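Local coordinates for glucanase (PDB 5GXX), which probably cleaves beta-1,4-glucosidic bonds of cellulose as a family 9 endoglucanase of the cellulosome, and carries a cellulose-binding domain, at residues Val32-Gly36 with Ser471-Ala475; Lys56-Pro60 with Ala187-Tyr191; Val108-Asp114 with Arg134-Gly139; Pro361-His367 with Lys379-Leu384. The protein carries 1 engineered substitution. All coordinates share one frame; numbering follows the deposited sequence.

Contact 1. Residues Val32-Gly36 with Ser471-Ala475; sequences VEWRG and SSWPA
W34 and G36 meet P474 in a small packing contact between two loops, one of the family 9 glycosyl hydrolase region and one of the cellulose-binding region, consistent with an interface between the two regions. The 32-36 side is a type I beta turn from V32 to R35. The other side presents P474, preceded by a cis peptide bond, and its ring faces the turn. P474 CB lies 3.6 Å from both W34 O and G36 N, so the proline packs against backbone rather than side chains. W34 CB sits 3.5 Å from S472 O and 4.2 Å from W473 CD1, while the W34 side chain also packs on C20 of helix 7-20 and on T365. E33 has its CG between the backbone N and the carbonyl carbon (chi1 64°), and its extended chain runs alongside W473, the carboxylate turned 69° from the indole plane with OE1 4.0 Å from CD1. The charge of E33 is met elsewhere, by a salt bridge to R443 and the backbone N of E441; E441 also takes W473 NE1, so both side chains share a partner. One water bridges the loops, donating to W34 O at 2.8 Å and accepting from A475 N at 2.9 Å.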
loop_
_atom_site.group_PDB
_atom_site.type_symbol
_atom_site.label_atom_id
_atom_site.label_comp_id
_atom_site.label_asym_id
_atom_site.label_seq_id
_atom_site.Cartn_x
_atom_site.Cartn_y
_atom_site.Cartn_z
ATOM N N VAL A 32 33.201 -15.574 -18.761
ATOM C CA VAL A 32 31.768 -15.688 -18.499
ATOM C C VAL A 32 31.049 -14.408 -18.925
ATOM O O VAL A 32 31.164 -13.386 -18.254
ATOM C CB VAL A 32 31.496 -15.994 -17.021
ATOM C CG1 VAL A 32 30.032 -16.390 -16.840
ATOM C CG2 VAL A 32 32.397 -17.133 -16.508
ATOM N N GLU A 33 30.303 -14.466 -20.028
ATOM C CA GLU A 33 29.749 -13.271 -20.666
ATOM C C GLU A 33 28.701 -12.617 -19.787
ATOM O O GLU A 33 28.491 -11.403 -19.884
ATOM C CB GLU A 33 29.142 -13.602 -22.038
ATOM C CG GLU A 33 27.960 -14.547 -21.979
ATOM C CD GLU A 33 27.351 -14.764 -23.348
ATOM O OE1 GLU A 33 27.087 -13.755 -24.040
ATOM O OE2 GLU A 33 27.133 -15.929 -23.733
ATOM N N TRP A 34 28.068 -13.416 -18.931
ATOM C CA TRP A 34 27.037 -12.907 -18.021
ATOM C C TRP A 34 27.561 -12.552 -16.631
ATOM O O TRP A 34 26.760 -12.382 -15.699
ATOM C CB TRP A 34 25.903 -13.925 -17.903
ATOM C CG TRP A 34 26.328 -15.354 -17.651
ATOM C CD1 TRP A 34 26.686 -16.285 -18.591
ATOM C CD2 TRP A 34 26.435 -16.008 -16.376
ATOM N NE1 TRP A 34 26.992 -17.478 -17.977
ATOM C CE2 TRP A 34 26.826 -17.345 -16.625
ATOM C CE3 TRP A 34 26.195 -15.608 -15.053
ATOM C CZ2 TRP A 34 27.010 -18.276 -15.599
ATOM C CZ3 TRP A 34 26.375 -16.542 -14.026
ATOM C CH2 TRP A 34 26.786 -17.859 -14.311
ATOM N N ARG A 35 28.877 -12.446 -16.460
ATOM C CA ARG A 35 29.431 -11.947 -15.206
ATOM C C ARG A 35 30.236 -10.680 -15.458
ATOM O O ARG A 35 31.044 -10.622 -16.386
ATOM C CB ARG A 35 30.324 -12.977 -14.509
ATOM C CG ARG A 35 29.624 -14.189 -13.857
ATOM C CD ARG A 35 28.585 -13.827 -12.779
ATOM N NE ARG A 35 29.042 -12.652 -12.034
ATOM C CZ ARG A 35 30.071 -12.678 -11.188
ATOM N NH1 ARG A 35 30.663 -13.826 -10.853
ATOM N NH2 ARG A 35 30.506 -11.541 -10.638
ATOM N N GLY A 36 30.012 -9.665 -14.624
ATOM C CA GLY A 36 30.832 -8.459 -14.617
ATOM C C GLY A 36 31.360 -8.234 -13.210
ATOM O O GLY A 36 31.037 -9.017 -12.314
ATOM N N SER A 471 18.340 -6.403 -17.091
ATOM C CA SER A 471 19.667 -6.795 -17.597
ATOM C C SER A 471 20.196 -8.093 -16.997
ATOM O O SER A 471 19.847 -8.450 -15.877
ATOM C CB SER A 471 20.685 -5.665 -17.412
ATOM O OG SER A 471 20.846 -5.319 -16.042
ATOM N N SER A 472 21.036 -8.785 -17.756
ATOM C CA SER A 472 21.546 -10.094 -17.340
ATOM C C SER A 472 22.844 -10.496 -18.046
ATOM O O SER A 472 23.461 -11.476 -17.620
ATOM C CB SER A 472 20.479 -11.182 -17.511
ATOM O OG SER A 472 20.597 -12.170 -16.501
ATOM N N TRP A 473 23.274 -9.767 -19.084
ATOM C CA TRP A 473 24.493 -10.140 -19.824
ATOM C C TRP A 473 25.551 -9.038 -19.829
ATOM O O TRP A 473 25.864 -8.486 -20.887
ATOM C CB TRP A 473 24.160 -10.524 -21.274
ATOM C CG TRP A 473 23.464 -11.821 -21.397
ATOM C CD1 TRP A 473 24.040 -13.043 -21.579
ATOM C CD2 TRP A 473 22.051 -12.039 -21.359
ATOM N NE1 TRP A 473 23.070 -14.012 -21.662
ATOM C CE2 TRP A 473 21.838 -13.425 -21.527
ATOM C CE3 TRP A 473 20.945 -11.192 -21.198
ATOM C CZ2 TRP A 473 20.565 -13.987 -21.529
ATOM C CZ3 TRP A 473 19.676 -11.750 -21.213
ATOM C CH2 TRP A 473 19.498 -13.140 -21.379
ATOM N N PRO A 474 26.103 -8.684 -18.656
ATOM C CA PRO A 474 25.735 -9.118 -17.313
ATOM C C PRO A 474 24.689 -8.173 -16.727
ATOM O O PRO A 474 24.488 -7.061 -17.239
ATOM C CB PRO A 474 27.040 -8.943 -16.537
ATOM C CG PRO A 474 27.694 -7.726 -17.192
ATOM C CD PRO A 474 27.252 -7.761 -18.636
ATOM N N ALA A 475 24.055 -8.579 -15.632
ATOM C CA ALA A 475 23.226 -7.625 -14.895
ATOM C C ALA A 475 24.026 -6.346 -14.655
ATOM O O ALA A 475 25.220 -6.412 -14.369
ATOM C CB ALA A 475 22.775 -8.234 -13.560
HETATM O O HOH W 1 24.817 -10.998 -14.190
#

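Contact 2. Residues Lys56-Pro60 with Ala187-Tyr191; sequences KFNLP and ANGFY
The F57 ring carries Y191 on one face: CD2 of the tyrosine stands 3.5 Å above the plane, toward the rim, in an edge-to-face pair with centroids 5.0 Å apart and planes at 63°. The Y191 ring thus uses its edge on F57 and gives one face to P60, whose CG sits 3.5 Å from the ring centroid and only 3° off the normal, a CH-pi contact over the centre. F190 meets F57 differently. Its ring is slid aside, with centroids 5.7 Å apart, and the close touch is F190 CB to F57 CZ at 3.5 Å; A187 CB adds a methyl at F57 CD1, 3.8 Å away. F57 holds its CG anti to the carbonyl carbon (chi1 -77°) and projects toward the loop from the N-cap position of helix 58-75. In that loop A187 O accepts from both F190 N and Y191 N, a turn that sets the two aromatic residues together. The Y191 hydroxyl bonds D50, its ring meets W245 edge-to-face, and a bound Tris molecule lies beside it and bonds F190 O. The chemistry is therefore apolar and aromatic between the segments, with the polar end of Y191 turned to a pocket consistent with the sugar-binding cleft.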
loop_
_atom_site.group_PDB
_atom_site.type_symbol
_atom_site.label_atom_id
_atom_site.label_comp_id
_atom_site.label_asym_id
_atom_site.label_seq_id
_atom_site.Cartn_x
_atom_site.Cartn_y
_atom_site.Cartn_z
ATOM N N LYS A 56 31.184 -14.468 0.880
ATOM C CA LYS A 56 32.531 -15.023 0.855
ATOM C C LYS A 56 32.757 -15.685 2.219
ATOM O O LYS A 56 32.933 -15.028 3.256
ATOM C CB LYS A 56 33.573 -13.949 0.490
ATOM C CG LYS A 56 33.278 -13.175 -0.789
ATOM C CD LYS A 56 34.388 -12.163 -1.068
ATOM C CE LYS A 56 33.984 -11.205 -2.149
ATOM N NZ LYS A 56 35.081 -10.226 -2.346
ATOM N N PHE A 57 32.688 -17.013 2.233
ATOM C CA PHE A 57 32.883 -17.814 3.439
ATOM C C PHE A 57 34.274 -18.425 3.372
ATOM O O PHE A 57 34.483 -19.369 2.613
ATOM C CB PHE A 57 31.882 -18.969 3.543
ATOM C CG PHE A 57 30.492 -18.584 3.992
ATOM C CD1 PHE A 57 30.259 -18.141 5.286
ATOM C CD2 PHE A 57 29.390 -18.815 3.166
ATOM C CE1 PHE A 57 28.956 -17.867 5.711
ATOM C CE2 PHE A 57 28.084 -18.540 3.572
ATOM C CZ PHE A 57 27.863 -18.066 4.867
ATOM N N ASN A 58 35.232 -17.912 4.134
ATOM C CA ASN A 58 36.625 -18.295 3.913
ATOM C C ASN A 58 36.966 -19.751 4.195
ATOM O O ASN A 58 37.928 -20.247 3.615
ATOM C CB ASN A 58 37.593 -17.424 4.731
ATOM C CG ASN A 58 37.809 -16.041 4.149
ATOM O OD1 ASN A 58 36.918 -15.477 3.515
ATOM N ND2 ASN A 58 39.017 -15.500 4.346
ATOM N N LEU A 59 36.232 -20.419 5.085
ATOM C CA LEU A 59 36.562 -21.810 5.398
ATOM C C LEU A 59 36.347 -22.699 4.166
ATOM O O LEU A 59 37.305 -23.325 3.708
ATOM C CB LEU A 59 35.861 -22.335 6.663
ATOM C CG LEU A 59 36.147 -23.782 7.088
ATOM C CD1 LEU A 59 37.639 -24.057 7.279
ATOM C CD2 LEU A 59 35.381 -24.090 8.370
ATOM N N PRO A 60 35.116 -22.789 3.621
ATOM C CA PRO A 60 35.020 -23.579 2.389
ATOM C C PRO A 60 35.752 -22.956 1.197
ATOM O O PRO A 60 36.129 -23.683 0.277
ATOM C CB PRO A 60 33.507 -23.643 2.127
ATOM C CG PRO A 60 32.983 -22.374 2.789
ATOM C CD PRO A 60 33.795 -22.301 4.048
ATOM N N ALA A 187 29.960 -17.348 10.552
ATOM C CA ALA A 187 29.508 -18.436 9.675
ATOM C C ALA A 187 28.682 -19.496 10.408
ATOM O O ALA A 187 28.351 -20.532 9.829
ATOM C CB ALA A 187 30.694 -19.082 8.974
ATOM N N ASN A 188 28.336 -19.264 11.672
ATOM C CA ASN A 188 27.556 -20.263 12.391
ATOM C C ASN A 188 26.189 -20.526 11.779
ATOM O O ASN A 188 25.445 -19.599 11.457
ATOM C CB ASN A 188 27.360 -19.855 13.841
ATOM C CG ASN A 188 28.627 -19.991 14.647
ATOM O OD1 ASN A 188 29.665 -20.429 14.141
ATOM N ND2 ASN A 188 28.540 -19.637 15.920
ATOM N N GLY A 189 25.893 -21.813 11.621
ATOM C CA GLY A 189 24.679 -22.268 10.969
ATOM C C GLY A 189 24.856 -22.381 9.464
ATOM O O GLY A 189 23.977 -22.944 8.821
ATOM N N PHE A 190 25.974 -21.889 8.929
ATOM C CA PHE A 190 26.278 -22.014 7.497
ATOM C C PHE A 190 27.494 -22.924 7.318
ATOM O O PHE A 190 27.407 -23.995 6.706
ATOM C CB PHE A 190 26.509 -20.633 6.859
ATOM C CG PHE A 190 25.342 -19.688 7.009
ATOM C CD1 PHE A 190 24.252 -19.751 6.151
ATOM C CD2 PHE A 190 25.307 -18.776 8.059
ATOM C CE1 PHE A 190 23.165 -18.891 6.294
ATOM C CE2 PHE A 190 24.219 -17.919 8.222
ATOM C CZ PHE A 190 23.141 -17.968 7.338
ATOM N N TYR A 191 28.606 -22.513 7.919
ATOM C CA TYR A 191 29.842 -23.293 7.959
ATOM C C TYR A 191 30.425 -23.324 9.386
ATOM O O TYR A 191 31.573 -22.946 9.615
ATOM C CB TYR A 191 30.849 -22.742 6.938
ATOM C CG TYR A 191 30.400 -23.012 5.510
ATOM C CD1 TYR A 191 30.565 -24.271 4.939
ATOM C CD2 TYR A 191 29.788 -22.025 4.742
ATOM C CE1 TYR A 191 30.129 -24.545 3.644
ATOM C CE2 TYR A 191 29.349 -22.292 3.433
ATOM C CZ TYR A 191 29.540 -23.547 2.894
ATOM O OH TYR A 191 29.130 -23.829 1.609
#

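Contact 3. Residues Val108-Asp114 with Arg134-Gly139; sequences VVYQIGD and RPYFVG
Y110 holds its CG between the backbone N and the carbonyl carbon (chi1 74°), which swings the ring across to the neighbouring strand, while F137, with CG anti to its carbonyl carbon (chi1 -57°), lies alongside Q111. F137 CB then comes over one face of the Y110 ring, 3.8 Å from CE1, and the edge of that ring approaches V138 O and G139 N. Farther out on F137, CD1 rests 3.7 Å from Q111 CB. The Q111 amide reaches past the phenyl to give NE2 to G113 O at 2.9 Å, in its own plane and nearly straight at 175°; F137 CE1 touches the same carbonyl.

The backbones form an antiparallel pair. V108 and G139 exchange two bonds, Y110 N gives to F137 O at 2.8 Å, F137 N to Q111 O, and G113 N to P135 O at 2.9 Å. Between V109 and Q111 the register slips by one residue, a beta bulge at Y110 that leaves the buried Q111 N without a partner in the model. On the opposite face V109 CG2 meets V138 CG1 at 3.8 Å and I112 CD1 meets Y136 CB at 3.6 Å.

R134 turns to D42 by a salt bridge, and Y110 OH bonds the backbone at T185 and A186. Strand 108-112 is the middle of a three-stranded sheet: 136-139 flanks it here, strand 56-57 pairs with it through K56 and I112, and helix 142-158 packs on V108 and Y110, while D114 N-caps helix 115-120.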
loop_
_atom_site.group_PDB
_atom_site.type_symbol
_atom_site.label_atom_id
_atom_site.label_comp_id
_atom_site.label_asym_id
_atom_site.label_seq_id
_atom_site.Cartn_x
_atom_site.Cartn_y
_atom_site.Cartn_z
ATOM N N VAL A 108 42.588 -12.155 10.613
ATOM C CA VAL A 108 42.288 -12.088 9.181
ATOM C C VAL A 108 40.835 -11.673 9.022
ATOM O O VAL A 108 40.042 -11.880 9.947
ATOM C CB VAL A 108 42.527 -13.454 8.461
ATOM C CG1 VAL A 108 43.998 -13.874 8.566
ATOM C CG2 VAL A 108 41.596 -14.562 8.984
ATOM N N VAL A 109 40.498 -11.083 7.876
ATOM C CA VAL A 109 39.111 -10.991 7.431
ATOM C C VAL A 109 38.737 -12.420 7.047
ATOM O O VAL A 109 39.407 -13.010 6.194
ATOM C CB VAL A 109 38.948 -10.091 6.187
ATOM C CG1 VAL A 109 37.530 -10.188 5.639
ATOM C CG2 VAL A 109 39.278 -8.638 6.526
ATOM N N TYR A 110 37.695 -12.964 7.670
ATOM C CA TYR A 110 37.300 -14.357 7.410
ATOM C C TYR A 110 35.927 -14.534 6.777
ATOM O O TYR A 110 35.520 -15.663 6.495
ATOM C CB TYR A 110 37.424 -15.206 8.685
ATOM C CG TYR A 110 36.361 -15.001 9.751
ATOM C CD1 TYR A 110 36.507 -14.025 10.742
ATOM C CD2 TYR A 110 35.227 -15.819 9.802
ATOM C CE1 TYR A 110 35.536 -13.863 11.734
ATOM C CE2 TYR A 110 34.247 -15.657 10.778
ATOM C CZ TYR A 110 34.416 -14.682 11.753
ATOM O OH TYR A 110 33.448 -14.518 12.722
ATOM N N GLN A 111 35.209 -13.435 6.565
ATOM C CA GLN A 111 33.922 -13.489 5.902
ATOM C C GLN A 111 33.564 -12.139 5.303
ATOM O O GLN A 111 33.841 -11.097 5.895
ATOM C CB GLN A 111 32.844 -13.944 6.890
ATOM C CG GLN A 111 31.483 -14.193 6.269
ATOM C CD GLN A 111 30.551 -14.948 7.180
ATOM O OE1 GLN A 111 30.928 -15.936 7.808
ATOM N NE2 GLN A 111 29.304 -14.505 7.225
ATOM N N ILE A 112 32.946 -12.143 4.126
ATOM C CA ILE A 112 32.349 -10.932 3.563
ATOM C C ILE A 112 30.885 -11.231 3.289
ATOM O O ILE A 112 30.561 -12.180 2.585
ATOM C CB ILE A 112 32.992 -10.463 2.234
ATOM C CG1 ILE A 112 34.511 -10.251 2.329
ATOM C CG2 ILE A 112 32.286 -9.199 1.695
ATOM C CD1 ILE A 112 34.984 -9.156 3.269
ATOM N N GLY A 113 29.990 -10.438 3.864
ATOM C CA GLY A 113 28.567 -10.695 3.734
ATOM C C GLY A 113 27.990 -11.419 4.941
ATOM O O GLY A 113 28.662 -12.217 5.608
ATOM N N ASP A 114 26.726 -11.110 5.210
ATOM C CA ASP A 114 25.940 -11.689 6.288
ATOM C C ASP A 114 25.082 -12.773 5.663
ATOM O O ASP A 114 24.306 -12.493 4.754
ATOM C CB ASP A 114 25.045 -10.591 6.875
ATOM C CG ASP A 114 24.191 -11.073 8.040
ATOM O OD1 ASP A 114 23.226 -11.840 7.829
ATOM O OD2 ASP A 114 24.443 -10.628 9.180
ATOM N N ARG A 134 27.077 -4.682 2.620
ATOM C CA ARG A 134 27.657 -5.935 3.070
ATOM C C ARG A 134 28.715 -5.744 4.154
ATOM O O ARG A 134 29.717 -5.050 3.940
ATOM C CB ARG A 134 28.283 -6.660 1.876
ATOM C CG ARG A 134 27.247 -7.141 0.892
ATOM C CD ARG A 134 27.790 -7.242 -0.531
ATOM N NE ARG A 134 28.951 -8.109 -0.737
ATOM C CZ ARG A 134 28.901 -9.439 -0.796
ATOM N NH1 ARG A 134 27.754 -10.077 -0.605
ATOM N NH2 ARG A 134 30.012 -10.133 -1.037
ATOM N N PRO A 135 28.520 -6.401 5.306
ATOM C CA PRO A 135 29.529 -6.313 6.350
ATOM C C PRO A 135 30.758 -7.186 6.088
ATOM O O PRO A 135 30.766 -8.007 5.164
ATOM C CB PRO A 135 28.788 -6.838 7.581
ATOM C CG PRO A 135 27.849 -7.837 7.021
ATOM C CD PRO A 135 27.360 -7.205 5.737
ATOM N N TYR A 136 31.791 -7.018 6.900
ATOM C CA TYR A 136 32.888 -7.974 6.937
ATOM C C TYR A 136 33.127 -8.408 8.376
ATOM O O TYR A 136 32.592 -7.806 9.324
ATOM C CB TYR A 136 34.145 -7.401 6.292
ATOM C CG TYR A 136 34.770 -6.232 7.026
ATOM C CD1 TYR A 136 35.746 -6.458 7.995
ATOM C CD2 TYR A 136 34.411 -4.915 6.739
ATOM C CE1 TYR A 136 36.349 -5.408 8.672
ATOM C CE2 TYR A 136 35.005 -3.854 7.421
ATOM C CZ TYR A 136 35.971 -4.119 8.381
ATOM O OH TYR A 136 36.583 -3.082 9.059
ATOM N N PHE A 137 33.912 -9.472 8.519
ATOM C CA PHE A 137 34.148 -10.097 9.809
ATOM C C PHE A 137 35.626 -10.422 9.960
ATOM O O PHE A 137 36.260 -10.920 9.029
ATOM C CB PHE A 137 33.271 -11.349 9.934
ATOM C CG PHE A 137 31.814 -11.060 9.753
ATOM C CD1 PHE A 137 31.247 -11.027 8.481
ATOM C CD2 PHE A 137 31.016 -10.770 10.850
ATOM C CE1 PHE A 137 29.900 -10.726 8.296
ATOM C CE2 PHE A 137 29.668 -10.467 10.685
ATOM C CZ PHE A 137 29.105 -10.445 9.409
ATOM N N VAL A 138 36.185 -10.100 11.123
ATOM C CA VAL A 138 37.596 -10.317 11.406
ATOM C C VAL A 138 37.720 -11.207 12.638
ATOM O O VAL A 138 36.863 -11.170 13.529
ATOM C CB VAL A 138 38.336 -8.983 11.603
ATOM C CG1 VAL A 138 38.437 -8.264 10.257
ATOM C CG2 VAL A 138 37.611 -8.115 12.638
ATOM N N GLY A 139 38.748 -12.050 12.652
ATOM C CA GLY A 139 38.991 -12.972 13.757
ATOM C C GLY A 139 40.248 -13.793 13.537
ATOM O O GLY A 139 41.003 -13.544 12.594
#

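Contact 4. Residues Pro361-His367 with Lys379-Leu384; sequences PHHRTAH and KHRHVL
H380 gives the one side-chain hydrogen bond between the segments: NE2 donates to P361 O at 2.8 Å, the oxygen lying close to the imidazole plane and offering a lone pair in its carbonyl plane. Beside this bond P361 CD packs closely, 3.4 Å from H380 NE2. Two backbone bonds join it, R381 N to H367 O at 2.9 Å and H382 N to A366 O at 3.0 Å, so the last two carbonyls of helix 364-367 are both taken by the returning chain. At the start of that helix H363 ND1 accepts from A366 N, a side-chain N-cap.

CH-pi contacts come next. H367 CA stands over the centre of the H380 ring, 3.8 Å from its centroid. The H367 ring itself meets H380 only obliquely, with planes at 41°. L384, its CG anti to the backbone N (chi1 -172°), sends CD1 over one face of H363, 3.8 Å from the centroid, while CD2 touches H363 CD2. A366 CB against L384 CB at 4.0 Å, and P361 CG against L384 CD2, make up the apolar part. The edge of the H382 ring lies against the helix end, CD2 being 3.2 Å from T365 O.

Other polar ends are held from outside: H382 by E441 and S472, H363 NE2 by Q21, H367 NE2 by P377, and R381 by R470 and a salt bridge to D444. The whole is a short helix within the family 9 region, capped at its start by histidine and closed at its C-terminal end by N-H groups of a following loop.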
loop_
_atom_site.group_PDB
_atom_site.type_symbol
_atom_site.label_atom_id
_atom_site.label_comp_id
_atom_site.label_asym_id
_atom_site.label_seq_id
_atom_site.Cartn_x
_atom_site.Cartn_y
_atom_site.Cartn_z
ATOM N N PRO A 361 19.838 -25.160 -11.497
ATOM C CA PRO A 361 20.628 -25.110 -10.266
ATOM C C PRO A 361 20.187 -23.954 -9.370
ATOM O O PRO A 361 19.715 -22.918 -9.872
ATOM C CB PRO A 361 22.059 -24.904 -10.768
ATOM C CG PRO A 361 21.888 -24.217 -12.106
ATOM C CD PRO A 361 20.627 -24.810 -12.695
ATOM N N HIS A 362 20.342 -24.135 -8.058
ATOM C CA HIS A 362 19.959 -23.122 -7.068
ATOM C C HIS A 362 21.025 -22.032 -7.048
ATOM O O HIS A 362 21.863 -21.959 -6.150
ATOM C CB HIS A 362 19.781 -23.797 -5.695
ATOM C CG HIS A 362 19.073 -22.950 -4.680
ATOM N ND1 HIS A 362 17.701 -22.815 -4.629
ATOM C CD2 HIS A 362 19.565 -22.206 -3.662
ATOM C CE1 HIS A 362 17.380 -22.033 -3.611
ATOM N NE2 HIS A 362 18.492 -21.643 -3.017
ATOM N N HIS A 363 21.021 -21.193 -8.080
ATOM C CA HIS A 363 22.123 -20.251 -8.293
ATOM C C HIS A 363 21.530 -18.955 -8.834
ATOM O O HIS A 363 20.946 -18.913 -9.927
ATOM C CB HIS A 363 23.158 -20.844 -9.266
ATOM C CG HIS A 363 24.432 -20.065 -9.341
ATOM N ND1 HIS A 363 24.529 -18.868 -10.026
ATOM C CD2 HIS A 363 25.660 -20.312 -8.832
ATOM C CE1 HIS A 363 25.763 -18.409 -9.921
ATOM N NE2 HIS A 363 26.470 -19.272 -9.212
ATOM N N ARG A 364 21.661 -17.897 -8.040
ATOM C CA ARG A 364 20.987 -16.628 -8.319
ATOM C C ARG A 364 21.423 -15.955 -9.616
ATOM O O ARG A 364 20.598 -15.550 -10.439
ATOM C CB ARG A 364 21.258 -15.676 -7.150
ATOM C CG ARG A 364 20.368 -15.966 -5.947
ATOM C CD ARG A 364 20.976 -15.360 -4.698
ATOM N NE ARG A 364 20.248 -15.634 -3.454
ATOM C CZ ARG A 364 20.397 -16.741 -2.732
ATOM N NH1 ARG A 364 21.227 -17.703 -3.119
ATOM N NH2 ARG A 364 19.682 -16.913 -1.620
ATOM N N THR A 365 22.734 -15.860 -9.796
ATOM C CA THR A 365 23.232 -15.090 -10.922
ATOM C C THR A 365 23.103 -15.870 -12.218
ATOM O O THR A 365 22.833 -15.261 -13.259
ATOM C CB THR A 365 24.652 -14.570 -10.653
ATOM O OG1 THR A 365 24.616 -13.735 -9.487
ATOM C CG2 THR A 365 25.165 -13.708 -11.808
ATOM N N ALA A 366 23.181 -17.200 -12.154
ATOM C CA ALA A 366 22.941 -17.980 -13.374
ATOM C C ALA A 366 21.477 -17.935 -13.798
ATOM O O ALA A 366 21.150 -18.035 -14.984
ATOM C CB ALA A 366 23.387 -19.424 -13.196
ATOM N N HIS A 367 20.582 -17.789 -12.824
ATOM C CA HIS A 367 19.150 -17.699 -13.065
ATOM C C HIS A 367 18.793 -16.421 -13.824
ATOM O O HIS A 367 18.135 -16.492 -14.869
ATOM C CB HIS A 367 18.416 -17.798 -11.727
ATOM C CG HIS A 367 16.929 -17.669 -11.828
ATOM N ND1 HIS A 367 16.168 -17.098 -10.828
ATOM C CD2 HIS A 367 16.061 -18.023 -12.807
ATOM C CE1 HIS A 367 14.895 -17.115 -11.185
ATOM N NE2 HIS A 367 14.804 -17.672 -12.381
ATOM N N LYS A 379 12.880 -20.426 -16.841
ATOM C CA LYS A 379 14.120 -21.052 -17.303
ATOM C C LYS A 379 15.285 -20.148 -16.948
ATOM O O LYS A 379 15.167 -18.922 -17.008
ATOM C CB LYS A 379 14.101 -21.274 -18.824
ATOM C CG LYS A 379 13.124 -22.347 -19.264
ATOM C CD LYS A 379 13.015 -22.397 -20.785
ATOM C CE LYS A 379 11.978 -23.434 -21.213
ATOM N NZ LYS A 379 12.516 -24.826 -21.193
ATOM N N HIS A 380 16.409 -20.744 -16.566
ATOM C CA HIS A 380 17.611 -19.941 -16.299
ATOM C C HIS A 380 18.057 -19.222 -17.569
ATOM O O HIS A 380 18.062 -19.788 -18.677
ATOM C CB HIS A 380 18.783 -20.820 -15.856
ATOM C CG HIS A 380 18.733 -21.200 -14.411
ATOM N ND1 HIS A 380 17.542 -21.334 -13.732
ATOM C CD2 HIS A 380 19.718 -21.454 -13.518
ATOM C CE1 HIS A 380 17.793 -21.686 -12.482
ATOM N NE2 HIS A 380 19.103 -21.763 -12.327
ATOM N N ARG A 381 18.491 -17.980 -17.388
ATOM C CA ARG A 381 19.012 -17.208 -18.513
ATOM C C ARG A 381 20.442 -17.575 -18.898
ATOM O O ARG A 381 20.843 -17.325 -20.042
ATOM C CB ARG A 381 18.861 -15.710 -18.250
ATOM C CG ARG A 381 17.384 -15.319 -18.266
ATOM C CD ARG A 381 17.148 -13.941 -17.643
ATOM N NE ARG A 381 16.987 -12.862 -18.600
ATOM C CZ ARG A 381 16.907 -11.578 -18.256
ATOM N NH1 ARG A 381 17.032 -11.203 -16.988
ATOM N NH2 ARG A 381 16.757 -10.660 -19.200
ATOM N N HIS A 382 21.176 -18.193 -17.971
ATOM C CA HIS A 382 22.587 -18.536 -18.184
ATOM C C HIS A 382 22.895 -19.983 -17.878
ATOM O O HIS A 382 22.192 -20.607 -17.091
ATOM C CB HIS A 382 23.501 -17.640 -17.353
ATOM C CG HIS A 382 23.107 -16.201 -17.432
ATOM N ND1 HIS A 382 23.129 -15.505 -18.623
ATOM C CD2 HIS A 382 22.607 -15.356 -16.498
ATOM C CE1 HIS A 382 22.658 -14.286 -18.413
ATOM N NE2 HIS A 382 22.367 -14.158 -17.127
ATOM N N VAL A 383 23.961 -20.489 -18.499
ATOM C CA VAL A 383 24.376 -21.878 -18.286
ATOM C C VAL A 383 25.513 -21.910 -17.281
ATOM O O VAL A 383 26.591 -21.387 -17.549
ATOM C CB VAL A 383 24.871 -22.546 -19.577
ATOM C CG1 VAL A 383 25.196 -24.023 -19.342
ATOM C CG2 VAL A 383 23.801 -22.424 -20.640
ATOM N N LEU A 384 25.267 -22.511 -16.122
ATOM C CA LEU A 384 26.297 -22.621 -15.081
ATOM C C LEU A 384 27.191 -23.843 -15.356
ATOM O O LEU A 384 27.243 -24.830 -14.597
ATOM C CB LEU A 384 25.640 -22.705 -13.690
ATOM C CG LEU A 384 26.576 -22.625 -12.481
ATOM C CD1 LEU A 384 27.155 -21.224 -12.253
ATOM C CD2 LEU A 384 25.783 -23.043 -11.238
#

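From the N terminus, the turn at 32-36 comes first and waits more than 430 residues for 471-475, so contact 1 closes the longest loop and spans all the others while joining the hydrolase and cellulose-binding regions. Within it, contact 2 ties the start of helix 58-75 to the loop at 187-191, and contact 3, a local strand pairing, lies inside that span. These two share a sheet: K56 N bonds I112 O in strand 108-112. Contact 4 follows contact 2 in series as a short loop. It touches contact 1 directly, S472 OG meeting H382 NE2 at 2.7 Å, so the two contacts form one continuous patch that reaches the short helix 364-367.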